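Beta-gamma-crystallin (Geodia cydonium, PDB 4IAU) is of unknown function but binds calcium through a crystallin-type domain built of Greek-key beta motifs. Local coordinates at residues S75-K80 with T87-V92; I40-Q43 with Y47-A50; S55-L60 with H91-G96; L99-S104 with G121-Y126; G141-V144 with A148-V151. One frame throughout, in Å; residues are numbered along the deposited sequence.

Contact 1 of 5, residues S75-K80 with T87-V92. With CA (calcium ion), chain B.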
# COMPACT_ATOMS: atom_id res chain seq x y z
N SER A 75 0.93 12.61 2.62
CA SER A 75 0.06 11.59 3.16
C SER A 75 0.90 10.35 3.38
O SER A 75 1.97 10.18 2.80
CB SER A 75 -1.15 11.29 2.26
OG SER A 75 -0.78 10.84 0.97
N PHE A 76 0.40 9.43 4.23
CA PHE A 76 1.12 8.19 4.51
C PHE A 76 0.16 7.27 5.22
O PHE A 76 -0.80 7.70 5.88
CB PHE A 76 2.41 8.45 5.30
CG PHE A 76 2.26 9.22 6.59
CD1 PHE A 76 2.31 10.60 6.57
CD2 PHE A 76 2.07 8.59 7.81
CE1 PHE A 76 2.19 11.31 7.77
CE2 PHE A 76 1.96 9.31 8.96
CZ PHE A 76 2.02 10.68 8.96
N ARG A 77 0.44 5.96 5.12
CA ARG A 77 -0.48 4.99 5.71
C ARG A 77 0.22 3.67 5.94
O ARG A 77 1.16 3.31 5.22
CB ARG A 77 -1.74 4.78 4.83
CG ARG A 77 -1.39 4.34 3.40
CD ARG A 77 -2.68 4.15 2.60
NE ARG A 77 -2.39 4.02 1.19
CZ ARG A 77 -3.33 4.04 0.24
NH1 ARG A 77 -4.62 4.12 0.58
NH2 ARG A 77 -3.00 4.00 -1.03
N PRO A 78 -0.26 2.89 6.91
CA PRO A 78 0.27 1.56 7.13
C PRO A 78 -0.31 0.58 6.11
O PRO A 78 -1.37 0.78 5.52
CB PRO A 78 -0.20 1.23 8.56
CG PRO A 78 -1.54 1.97 8.66
CD PRO A 78 -1.33 3.23 7.90
N VAL A 79 0.41 -0.53 5.94
CA VAL A 79 -0.06 -1.63 5.15
C VAL A 79 -0.69 -2.62 6.14
O VAL A 79 -0.00 -3.39 6.82
CB VAL A 79 1.05 -2.28 4.32
CG1 VAL A 79 0.49 -3.42 3.47
CG2 VAL A 79 1.76 -1.23 3.44
N LYS A 80 -2.01 -2.59 6.29
CA LYS A 80 -2.63 -3.23 7.43
C LYS A 80 -2.74 -4.75 7.28
O LYS A 80 -3.03 -5.45 8.26
CB LYS A 80 -4.03 -2.64 7.73
CG LYS A 80 -3.94 -1.15 8.08
CD LYS A 80 -5.25 -0.66 8.72
CE LYS A 80 -6.42 -0.75 7.78
NZ LYS A 80 -6.23 -0.18 6.42
N THR A 87 -2.99 -6.39 0.29
CA THR A 87 -3.71 -5.12 0.09
C THR A 87 -3.60 -4.75 -1.39
O THR A 87 -2.54 -4.86 -1.97
CB THR A 87 -3.19 -3.99 0.99
OG1 THR A 87 -3.38 -4.33 2.33
CG2 THR A 87 -3.90 -2.68 0.77
N LEU A 88 -4.75 -4.34 -1.95
CA LEU A 88 -4.90 -3.90 -3.32
C LEU A 88 -5.04 -2.37 -3.37
O LEU A 88 -5.63 -1.80 -2.45
CB LEU A 88 -6.11 -4.55 -3.96
CG LEU A 88 -6.16 -6.07 -3.84
CD1 LEU A 88 -7.44 -6.56 -4.52
CD2 LEU A 88 -4.94 -6.71 -4.44
N TYR A 89 -4.57 -1.78 -4.44
CA TYR A 89 -4.58 -0.32 -4.58
C TYR A 89 -5.10 0.08 -5.95
O TYR A 89 -4.85 -0.59 -6.97
CB TYR A 89 -3.16 0.22 -4.40
CG TYR A 89 -2.58 -0.09 -3.06
CD1 TYR A 89 -2.74 0.76 -1.98
CD2 TYR A 89 -1.82 -1.25 -2.84
CE1 TYR A 89 -2.19 0.48 -0.73
CE2 TYR A 89 -1.29 -1.55 -1.61
CZ TYR A 89 -1.48 -0.67 -0.54
OH TYR A 89 -0.91 -1.02 0.67
N LYS A 90 -5.84 1.18 -5.96
CA LYS A 90 -6.45 1.67 -7.21
C LYS A 90 -5.41 2.14 -8.20
O LYS A 90 -5.58 1.97 -9.40
CB LYS A 90 -7.40 2.82 -6.88
CG LYS A 90 -8.13 3.37 -8.09
CD LYS A 90 -9.07 4.49 -7.76
CE LYS A 90 -9.83 4.97 -8.97
NZ LYS A 90 -10.69 6.14 -8.61
N HIS A 91 -4.32 2.76 -7.76
CA HIS A 91 -3.31 3.31 -8.67
C HIS A 91 -2.04 2.46 -8.62
O HIS A 91 -1.81 1.70 -7.67
CB HIS A 91 -2.99 4.73 -8.34
CG HIS A 91 -4.14 5.65 -8.37
ND1 HIS A 91 -5.10 5.59 -9.34
CD2 HIS A 91 -4.49 6.61 -7.51
CE1 HIS A 91 -6.01 6.52 -9.08
NE2 HIS A 91 -5.67 7.17 -7.99
N VAL A 92 -1.25 2.62 -9.67
CA VAL A 92 0.11 2.08 -9.64
C VAL A 92 0.83 2.65 -8.42
O VAL A 92 0.46 3.67 -7.83
CB VAL A 92 0.88 2.37 -10.92
CG1 VAL A 92 0.25 1.69 -12.13
CG2 VAL A 92 1.07 3.89 -11.17
CA CA B . -6.45 1.76 -11.51
O HOH W 1 -1.63 0.78 2.61
O HOH W 2 -8.42 3.04 -11.66
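Arg77 and Tyr89 run past each other in opposite directions, one reaching out from strand 75-78 and the other from strand 86-89. Their flat ends are not stacked: guanidinium and ring stand 58° apart, with Tyr89 CE1 above one guanidinium face near its rim. NH2 of Arg77 comes in near the plane of the ring, at its edge, 3.4 Å from Tyr89 CD1. Arg77 gets there as an extended chain, from a CG held between the backbone N and the carbonyl carbon (chi1 56°). At that edge NH2 is also bonded to the carbonyls of Gly96 and Phe94, and NE bonds to Tyr42 OH.

At the other end of the ring, Val79 crosses at about a right angle, with CG1 and CG2 each 3.9 Å from Tyr89 OH. That hydroxyl donates to a water at 2.7 Å, and the water in turn donates to Pro78 O at 2.9 Å. Thr87 lies beside Val79 and sends its OG1 to Asp100. Just past Tyr89 the chain binds metal: Lys90 O is 2.3 Å from the calcium ion, a site completed in part by Gly112, Ser114 and Asp154.

No direct hydrogen bond joins the two segments. Polar grip comes from a bridging water and from an arginine whose charge is probably offset by the several oxygens bonded to its guanidinium, and which ties strand 75-78 to the loop that follows the calcium-binding Lys90.

Contact 2 of 5, residues I40-Q43 with Y47-A50; sequences IFYQ and YNDA
Tyr47 lies across Tyr42, and the tight part of the contact is built on one face of the Tyr42 ring. Tyr47 CA sits over that face, 3.8 Å from the centroid and 17° off the normal, a CH-pi contact. The Tyr47 ring then turns its edge toward the same ring in an offset edge-to-face pair, planes 64° apart, with CD1 of Tyr47 3.6 Å from CE1 of Tyr42. Positive phi at both Tyr47 and Asn48 folds the backbone down onto the aromatic surface. The two tyrosines are spaced as in the aromatic signature of the crystallin folded hairpin.

Asn48 comes in at the rim. Its amide stands nearly perpendicular to the Tyr42 ring, at 85°; ND2 meets the ring edge near its plane, while OD1 lies 3.5 Å from Tyr42 CB. Both ends of this amide are employed, OD1 by Gln44 N and ND2 by Leu56 O.

Packing thins out toward solvent. Of the Gln43 side chain, CB comes no nearer than 4.2 Å to Asn48 OD1, and the amide is carried off to Leu56 N. Past Asn48 the chain turns outward to the exposed Asp49 and Ala50, Asp49 reaching His91.

The hydroxyls of both buried tyrosines have partners beyond the two segments, Tyr42 OH at Phe94 O and Tyr47 OH at Glu21. With Arg77 also in cation-pi contact with the Tyr47 ring, the chemistry is that of an aromatic pair enclosed by polar bonds: CH and ring contacts fill the middle, and the hydrogen bonds fix how each group is turned.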
# COMPACT_ATOMS: atom_id res chain seq x y z
N ILE A 40 3.69 3.32 3.80
CA ILE A 40 3.92 3.93 2.50
C ILE A 40 3.69 5.42 2.67
O ILE A 40 2.72 5.86 3.30
CB ILE A 40 3.01 3.37 1.38
CG1 ILE A 40 2.93 1.86 1.46
CG2 ILE A 40 3.53 3.83 0.02
CD1 ILE A 40 1.97 1.19 0.54
N PHE A 41 4.61 6.20 2.11
CA PHE A 41 4.63 7.65 2.14
C PHE A 41 4.45 8.18 0.73
O PHE A 41 5.01 7.60 -0.22
CB PHE A 41 5.92 8.19 2.76
CG PHE A 41 6.16 7.60 4.15
CD1 PHE A 41 6.74 6.33 4.25
CD2 PHE A 41 5.77 8.30 5.29
CE1 PHE A 41 6.84 5.79 5.52
CE2 PHE A 41 5.85 7.71 6.54
CZ PHE A 41 6.37 6.45 6.62
N TYR A 42 3.72 9.30 0.59
CA TYR A 42 3.35 9.81 -0.70
C TYR A 42 3.61 11.31 -0.76
O TYR A 42 3.36 12.04 0.20
CB TYR A 42 1.87 9.57 -0.97
CG TYR A 42 1.45 8.13 -0.84
CD1 TYR A 42 1.10 7.59 0.39
CD2 TYR A 42 1.41 7.27 -1.94
CE1 TYR A 42 0.74 6.27 0.53
CE2 TYR A 42 1.02 5.94 -1.83
CZ TYR A 42 0.66 5.44 -0.58
OH TYR A 42 0.24 4.16 -0.39
N GLN A 43 4.00 11.77 -1.96
CA GLN A 43 4.28 13.18 -2.17
C GLN A 43 3.03 14.05 -2.16
O GLN A 43 3.11 15.24 -1.81
CB GLN A 43 5.04 13.30 -3.51
CG GLN A 43 5.43 14.70 -3.88
CD GLN A 43 6.31 14.74 -5.09
OE1 GLN A 43 6.14 13.92 -6.02
NE2 GLN A 43 7.24 15.65 -5.10
N TYR A 47 -2.81 9.96 -0.87
CA TYR A 47 -2.09 8.79 -1.37
C TYR A 47 -1.89 8.89 -2.86
O TYR A 47 -2.06 7.94 -3.62
CB TYR A 47 -2.74 7.48 -0.94
CG TYR A 47 -3.24 7.53 0.50
CD1 TYR A 47 -2.39 7.83 1.54
CD2 TYR A 47 -4.60 7.34 0.78
CE1 TYR A 47 -2.84 7.92 2.84
CE2 TYR A 47 -5.06 7.42 2.09
CZ TYR A 47 -4.17 7.72 3.13
OH TYR A 47 -4.54 7.80 4.46
N ASN A 48 -1.42 10.06 -3.33
CA ASN A 48 -1.09 10.26 -4.74
C ASN A 48 -2.28 10.07 -5.65
O ASN A 48 -2.16 9.69 -6.81
CB ASN A 48 0.11 9.45 -5.20
CG ASN A 48 1.41 10.00 -4.67
OD1 ASN A 48 1.49 11.11 -4.14
ND2 ASN A 48 2.50 9.22 -4.85
N ASP A 49 -3.48 10.45 -5.15
CA ASP A 49 -4.65 10.29 -6.02
C ASP A 49 -4.59 11.17 -7.26
O ASP A 49 -4.92 10.72 -8.35
CB ASP A 49 -5.94 10.57 -5.22
CG ASP A 49 -7.17 10.10 -5.95
OD1 ASP A 49 -7.19 8.92 -6.42
OD2 ASP A 49 -8.11 10.90 -6.07
N ALA A 50 -4.19 12.45 -7.12
CA ALA A 50 -4.26 13.37 -8.26
C ALA A 50 -3.37 12.88 -9.38
O ALA A 50 -3.73 13.02 -10.57
CB ALA A 50 -3.90 14.76 -7.83

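Contact 3 of 5, residues S55-L60 with H91-G96; sequences SLWIKL and HVNFGG
Asn93 packs its CB against the indole face of Trp57. CB stands over the five-membered ring, 3.5 Å from the centroid, and the amide, nearly parallel to the indole with planes 16° apart, projects out past the NE1 edge. Asn93 CG comes within 3.3 Å of Trp57 NE1, yet the approach is from above the plane at the NE1 rim, and no hydrogen bond is made. Phe94 uses the same side of the indole further along: its edge points at the six-membered ring in an offset edge-to-face pair with planes at 81°, CE2 being 3.6 Å from Trp57 CZ3. The Trp57 side chain leaves its strand with CG between the backbone N and the carbonyl carbon, chi1 66°, which turns the broad face of the indole to the loop.

The next shell fixes the loop. Asn93 ND2 bonds to Gly53 O, and its backbone N to Val144 O. Phe94 N is held by Ser115 OG. Inside 91-96, His91 N bonds to Gly95 O at 2.9 Å and Gly95 N to Val92 O at 3.2 Å, closing a compact turn in which the His91 ring lies against Gly96. The spacing of Tyr89, Phe94 and Gly96 is that of the folded-hairpin signature of crystallin Greek keys.

Trp57 starts strand 57-61, an outermost strand of its three-stranded sheet next to strand 38-42, whereas the loop links strands 86-89 and 98-101 of the calcium-binding half. Helix 45-48 touches the indole through Asn48, and Phe94 packs on Ile40.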
# COMPACT_ATOMS: atom_id res chain seq x y z
N SER A 55 3.21 10.37 -8.78
CA SER A 55 4.08 11.21 -7.97
C SER A 55 5.02 10.30 -7.15
O SER A 55 4.98 9.08 -7.21
CB SER A 55 3.28 12.18 -7.12
OG SER A 55 2.60 13.10 -7.92
N LEU A 56 5.88 10.96 -6.37
CA LEU A 56 6.86 10.21 -5.61
C LEU A 56 6.20 9.46 -4.45
O LEU A 56 5.20 9.90 -3.88
CB LEU A 56 7.98 11.12 -5.07
CG LEU A 56 8.75 11.94 -6.11
CD1 LEU A 56 9.69 12.88 -5.43
CD2 LEU A 56 9.46 11.04 -7.12
N TRP A 57 6.79 8.33 -4.12
CA TRP A 57 6.33 7.45 -3.08
C TRP A 57 7.48 6.65 -2.55
O TRP A 57 8.47 6.42 -3.27
CB TRP A 57 5.20 6.52 -3.65
CG TRP A 57 5.78 5.61 -4.70
CD1 TRP A 57 6.02 5.94 -6.01
CD2 TRP A 57 6.27 4.28 -4.50
NE1 TRP A 57 6.62 4.87 -6.64
CE2 TRP A 57 6.78 3.85 -5.76
CE3 TRP A 57 6.34 3.41 -3.43
CZ2 TRP A 57 7.33 2.58 -5.92
CZ3 TRP A 57 6.89 2.14 -3.59
CH2 TRP A 57 7.37 1.76 -4.84
N ILE A 58 7.34 6.13 -1.33
CA ILE A 58 8.33 5.22 -0.79
C ILE A 58 7.65 4.29 0.21
O ILE A 58 6.85 4.76 1.02
CB ILE A 58 9.55 5.94 -0.19
CG1 ILE A 58 10.62 4.93 0.23
CG2 ILE A 58 9.16 6.86 0.96
CD1 ILE A 58 11.95 5.57 0.51
N LYS A 59 7.97 3.01 0.16
CA LYS A 59 7.53 2.03 1.11
C LYS A 59 8.68 1.73 2.08
O LYS A 59 9.78 1.43 1.61
CB LYS A 59 7.07 0.74 0.39
CG LYS A 59 6.60 -0.35 1.34
CD LYS A 59 6.07 -1.66 0.80
CE LYS A 59 7.14 -2.70 0.66
NZ LYS A 59 7.94 -3.08 1.84
N LEU A 60 8.42 1.79 3.37
CA LEU A 60 9.41 1.58 4.37
C LEU A 60 8.99 0.53 5.39
O LEU A 60 7.87 0.46 5.86
CB LEU A 60 9.72 2.91 5.13
CG LEU A 60 10.33 4.00 4.25
CD1 LEU A 60 10.45 5.29 5.06
CD2 LEU A 60 11.69 3.56 3.74
N HIS A 91 -4.32 2.76 -7.76
CA HIS A 91 -3.31 3.31 -8.67
C HIS A 91 -2.04 2.46 -8.62
O HIS A 91 -1.81 1.70 -7.67
CB HIS A 91 -2.99 4.73 -8.34
CG HIS A 91 -4.14 5.65 -8.37
ND1 HIS A 91 -5.10 5.59 -9.34
CD2 HIS A 91 -4.49 6.61 -7.51
CE1 HIS A 91 -6.01 6.52 -9.08
NE2 HIS A 91 -5.67 7.17 -7.99
N VAL A 92 -1.25 2.62 -9.67
CA VAL A 92 0.11 2.08 -9.64
C VAL A 92 0.83 2.65 -8.42
O VAL A 92 0.46 3.67 -7.83
CB VAL A 92 0.88 2.37 -10.92
CG1 VAL A 92 0.25 1.69 -12.13
CG2 VAL A 92 1.07 3.89 -11.17
N ASN A 93 1.91 1.96 -8.02
CA ASN A 93 2.77 2.47 -6.96
C ASN A 93 1.99 2.72 -5.67
O ASN A 93 2.24 3.63 -4.89
CB ASN A 93 3.50 3.73 -7.36
CG ASN A 93 4.36 3.52 -8.60
OD1 ASN A 93 4.86 2.44 -8.85
ND2 ASN A 93 4.46 4.58 -9.40
N PHE A 94 1.00 1.84 -5.44
CA PHE A 94 0.29 1.77 -4.18
C PHE A 94 -0.49 3.02 -3.89
O PHE A 94 -0.75 3.36 -2.71
CB PHE A 94 1.21 1.36 -3.01
CG PHE A 94 2.16 0.30 -3.46
CD1 PHE A 94 1.67 -0.94 -3.92
CD2 PHE A 94 3.52 0.49 -3.49
CE1 PHE A 94 2.52 -1.88 -4.45
CE2 PHE A 94 4.36 -0.44 -4.00
CZ PHE A 94 3.86 -1.65 -4.49
N GLY A 95 -0.93 3.75 -4.93
CA GLY A 95 -1.67 4.95 -4.72
C GLY A 95 -3.17 4.74 -4.66
O GLY A 95 -3.71 3.74 -5.08
N GLY A 96 -3.85 5.77 -4.13
CA GLY A 96 -5.31 5.83 -4.18
C GLY A 96 -5.99 4.89 -3.23
O GLY A 96 -5.43 4.38 -2.25

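Contact 4 of 5, residues L99-S104 with G121-Y126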
# COMPACT_ATOMS: atom_id res chain seq x y z
N LEU A 99 -7.79 -1.58 -0.54
CA LEU A 99 -8.69 -2.63 -0.10
C LEU A 99 -7.87 -3.73 0.51
O LEU A 99 -6.98 -4.32 -0.13
CB LEU A 99 -9.53 -3.19 -1.26
CG LEU A 99 -10.42 -4.35 -0.91
CD1 LEU A 99 -11.53 -3.94 0.03
CD2 LEU A 99 -10.94 -4.96 -2.20
N ASP A 100 -8.12 -4.05 1.79
CA ASP A 100 -7.45 -5.11 2.49
C ASP A 100 -8.15 -6.46 2.27
O ASP A 100 -9.38 -6.57 2.38
CB ASP A 100 -7.45 -4.84 3.99
CG ASP A 100 -6.53 -3.67 4.40
OD1 ASP A 100 -5.53 -3.43 3.70
OD2 ASP A 100 -6.82 -3.05 5.43
N LEU A 101 -7.34 -7.48 1.97
CA LEU A 101 -7.74 -8.85 1.80
C LEU A 101 -7.04 -9.72 2.82
O LEU A 101 -5.96 -10.26 2.59
CB LEU A 101 -7.44 -9.42 0.40
CG LEU A 101 -8.46 -9.13 -0.69
CD1 LEU A 101 -8.62 -7.65 -1.02
CD2 LEU A 101 -8.13 -9.90 -1.94
N PRO A 102 -7.69 -9.93 3.99
CA PRO A 102 -7.18 -10.98 4.91
C PRO A 102 -7.42 -12.39 4.37
O PRO A 102 -6.75 -13.31 4.79
CB PRO A 102 -8.02 -10.72 6.17
CG PRO A 102 -9.26 -10.06 5.73
CD PRO A 102 -8.84 -9.22 4.59
N ASN A 103 -8.41 -12.51 3.49
CA ASN A 103 -8.84 -13.80 2.99
C ASN A 103 -9.39 -13.57 1.57
O ASN A 103 -9.35 -12.46 1.03
CB ASN A 103 -9.81 -14.52 3.88
CG ASN A 103 -9.54 -16.05 3.74
OD1 ASN A 103 -9.49 -16.82 2.73
ND2 ASN A 103 -9.15 -16.56 4.93
N SER A 104 -9.90 -14.64 0.97
CA SER A 104 -10.49 -14.54 -0.34
C SER A 104 -11.50 -13.45 -0.46
O SER A 104 -12.24 -13.19 0.51
CB SER A 104 -11.18 -15.87 -0.67
OG SER A 104 -10.25 -16.94 -0.58
N GLY A 121 0.39 -15.53 2.21
CA GLY A 121 -0.51 -16.37 1.48
C GLY A 121 -0.14 -16.54 0.00
O GLY A 121 0.52 -15.74 -0.60
N GLN A 122 -0.70 -17.64 -0.54
CA GLN A 122 -0.69 -17.89 -1.95
C GLN A 122 -2.11 -17.62 -2.47
O GLN A 122 -3.07 -18.04 -1.85
CB GLN A 122 -0.31 -19.32 -2.30
CG GLN A 122 1.10 -19.66 -1.82
CD GLN A 122 2.16 -18.99 -2.68
OE1 GLN A 122 2.05 -18.79 -3.89
NE2 GLN A 122 3.21 -18.55 -1.99
N TRP A 123 -2.19 -16.93 -3.62
CA TRP A 123 -3.49 -16.44 -4.10
C TRP A 123 -3.63 -16.74 -5.58
O TRP A 123 -2.65 -16.74 -6.32
CB TRP A 123 -3.55 -14.93 -3.87
CG TRP A 123 -3.38 -14.47 -2.46
CD1 TRP A 123 -2.19 -14.38 -1.76
CD2 TRP A 123 -4.41 -14.05 -1.57
NE1 TRP A 123 -2.44 -13.93 -0.49
CE2 TRP A 123 -3.79 -13.69 -0.35
CE3 TRP A 123 -5.79 -13.91 -1.71
CZ2 TRP A 123 -4.51 -13.21 0.73
CZ3 TRP A 123 -6.50 -13.41 -0.62
CH2 TRP A 123 -5.86 -13.06 0.58
N ARG A 124 -4.87 -16.88 -6.00
CA ARG A 124 -5.21 -16.96 -7.42
C ARG A 124 -6.03 -15.72 -7.77
O ARG A 124 -6.96 -15.34 -7.08
CB ARG A 124 -6.05 -18.22 -7.73
CG ARG A 124 -5.27 -19.48 -7.56
CD ARG A 124 -5.89 -20.64 -8.31
NE ARG A 124 -5.34 -20.45 -9.68
CZ ARG A 124 -4.16 -20.84 -10.16
NH1 ARG A 124 -3.27 -21.53 -9.42
NH2 ARG A 124 -3.87 -20.54 -11.42
N LEU A 125 -5.61 -15.07 -8.85
CA LEU A 125 -6.12 -13.78 -9.28
C LEU A 125 -6.93 -13.96 -10.57
O LEU A 125 -6.41 -14.53 -11.55
CB LEU A 125 -4.98 -12.81 -9.56
CG LEU A 125 -4.33 -12.22 -8.28
CD1 LEU A 125 -3.61 -13.24 -7.43
CD2 LEU A 125 -3.38 -11.11 -8.70
N TYR A 126 -8.13 -13.40 -10.58
CA TYR A 126 -9.12 -13.57 -11.64
C TYR A 126 -9.59 -12.25 -12.17
O TYR A 126 -9.72 -11.26 -11.44
CB TYR A 126 -10.34 -14.33 -11.10
CG TYR A 126 -10.09 -15.68 -10.56
CD1 TYR A 126 -9.66 -15.83 -9.24
CD2 TYR A 126 -10.34 -16.85 -11.30
CE1 TYR A 126 -9.45 -17.11 -8.73
CE2 TYR A 126 -10.13 -18.11 -10.79
CZ TYR A 126 -9.68 -18.23 -9.49
OH TYR A 126 -9.46 -19.44 -8.90
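Asn103 OD1 accepts the backbone N of Ser104 at 2.8 Å, a bond with an N-H...O angle of 160° that folds the Asn103 side chain back on its own turn, while the main-chain O of the same residue faces Trp123. The setting is the Greek-key sandwich of the crystallin domain. Strand 98-101 is an outermost strand of one sheet, strand 123-126 is the middle strand of the other, and the indole spans the space between them. The donor sits in the carbonyl plane of the Asn103 amide but at 91° to its C=O, a strongly bent approach imposed by the short link between the two residues.

Trp123 meets the turn with the far rim of its six-membered ring. Asn103 O lies in the ring plane, 3.4 Å from CZ3, where it probably suits the slightly positive C-H rim. Leu101 O stands at the same distance from CH2 but approaches obliquely, and no hydrogen bond is made across the contact. Leu101 adds an apolar wall, its CB 4.0 Å from CH2.

The indole enters from its strand with CG anti to the carbonyl carbon (chi1 -58°), and its nitrogen is bonded to Gln120 O, fixing the rotation of the ring. Met159 and Arg161 of strand 158-161 also touch it, and Ser104 OG bonds to Arg161 N, joining the turn to that strand. Pro102 and Asn103 are exposed, and their CB atoms point away from segment 121-126. The last branch to touch Trp123 is Leu101 CD2, 4.1 Å from CZ3.

Contact 5 of 5, residues G141-V144 with A148-V151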
# COMPACT_ATOMS: atom_id res chain seq x y z
N GLY A 141 4.98 -10.64 -2.16
CA GLY A 141 5.76 -9.82 -3.03
C GLY A 141 5.21 -8.41 -3.11
O GLY A 141 4.17 -8.05 -2.56
N VAL A 142 5.97 -7.62 -3.86
CA VAL A 142 5.69 -6.19 -4.12
C VAL A 142 5.36 -6.06 -5.60
O VAL A 142 6.18 -6.40 -6.46
CB VAL A 142 6.92 -5.36 -3.74
CG1 VAL A 142 6.73 -3.92 -4.09
CG2 VAL A 142 7.24 -5.54 -2.26
N TYR A 143 4.16 -5.60 -5.92
CA TYR A 143 3.65 -5.60 -7.29
C TYR A 143 3.21 -4.17 -7.65
O TYR A 143 2.09 -3.76 -7.36
CB TYR A 143 2.51 -6.61 -7.43
CG TYR A 143 2.91 -7.99 -7.01
CD1 TYR A 143 3.61 -8.85 -7.86
CD2 TYR A 143 2.60 -8.48 -5.74
CE1 TYR A 143 3.98 -10.09 -7.48
CE2 TYR A 143 2.96 -9.72 -5.36
CZ TYR A 143 3.65 -10.55 -6.20
OH TYR A 143 4.02 -11.83 -5.86
N VAL A 144 4.12 -3.38 -8.24
CA VAL A 144 3.89 -1.98 -8.40
C VAL A 144 2.94 -1.62 -9.55
O VAL A 144 2.51 -0.47 -9.64
CB VAL A 144 5.21 -1.17 -8.58
CG1 VAL A 144 6.11 -1.30 -7.39
CG2 VAL A 144 5.91 -1.54 -9.87
N ALA A 148 2.71 -6.92 -13.27
CA ALA A 148 3.44 -7.73 -12.34
C ALA A 148 2.58 -8.81 -11.64
O ALA A 148 3.07 -9.89 -11.31
CB ALA A 148 4.15 -6.83 -11.35
N LEU A 149 1.28 -8.51 -11.41
CA LEU A 149 0.28 -9.48 -10.87
C LEU A 149 -0.23 -10.49 -11.87
O LEU A 149 -0.85 -11.46 -11.43
CB LEU A 149 -0.97 -8.82 -10.32
CG LEU A 149 -0.79 -7.94 -9.15
CD1 LEU A 149 -2.00 -7.02 -8.85
CD2 LEU A 149 -0.46 -8.76 -7.86
N GLY A 150 0.04 -10.35 -13.11
CA GLY A 150 -0.47 -11.27 -14.12
C GLY A 150 -1.82 -10.89 -14.58
O GLY A 150 -2.45 -11.76 -15.14
N VAL A 151 -2.28 -9.64 -14.38
CA VAL A 151 -3.60 -9.24 -14.84
C VAL A 151 -3.49 -7.96 -15.65
O VAL A 151 -2.55 -7.18 -15.50
CB VAL A 151 -4.57 -9.07 -13.65
CG1 VAL A 151 -4.85 -10.43 -13.03
CG2 VAL A 151 -4.07 -8.08 -12.60
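Strand 141-143 gives way to the short helix 146-149, which turns back so that the CA atoms of Tyr143 and Ala148 approach to 5.5 Å, before Gly150, with positive phi, ends the helix in a Schellman motif. Leu149 and Tyr143 meet at about a right angle. CD2 of Leu149 reaches over one face of the ring as a CH-pi contact, 4.0 Å from the centroid and 29° off the normal. The methyl is displaced toward the base of the ring, lying 3.6 Å from Tyr143 CG.

Ala148 borders the other part of the ring with two atoms: its O is 3.6 Å from Tyr143 CD1, and its CB is 4.1 Å from the same carbon. That carbonyl is also bonded by Arg138 NE. The phenol end turns back over the loop before its strand, where Tyr143 OH bonds to Gly139 O, four residues earlier, over Gly141: the pattern of a tyrosine corner, common in Greek-key proteins.

Across the contact itself everything is apolar or weakly polar. The tyrosine is held by its hydroxyl at one end and by its strand at the other, and thus offers the helix a fixed ring face on which Leu149 seats.

Contacts 1, 2 and 3 form one cluster, their centres 6 to 9 Å apart, where the two halves of the chain meet. Contact 2 lies within the N-terminal half, on strand 38-42, which neighbours strands 57-61 and 75-78 of contacts 3 and 1. Those two reach across to strand 86-89 and its following loop, sharing His91 and Val92, and so form part of the interface between the halves, near the calcium-binding loop. Along the chain contact 2 closes before contacts 3 and 1, which end on the same stretch; contact 4 and then contact 5 follow. These last two, centres 13 Å apart, belong to the calcium-binding half. Contact 5 meets contact 3 at Val144.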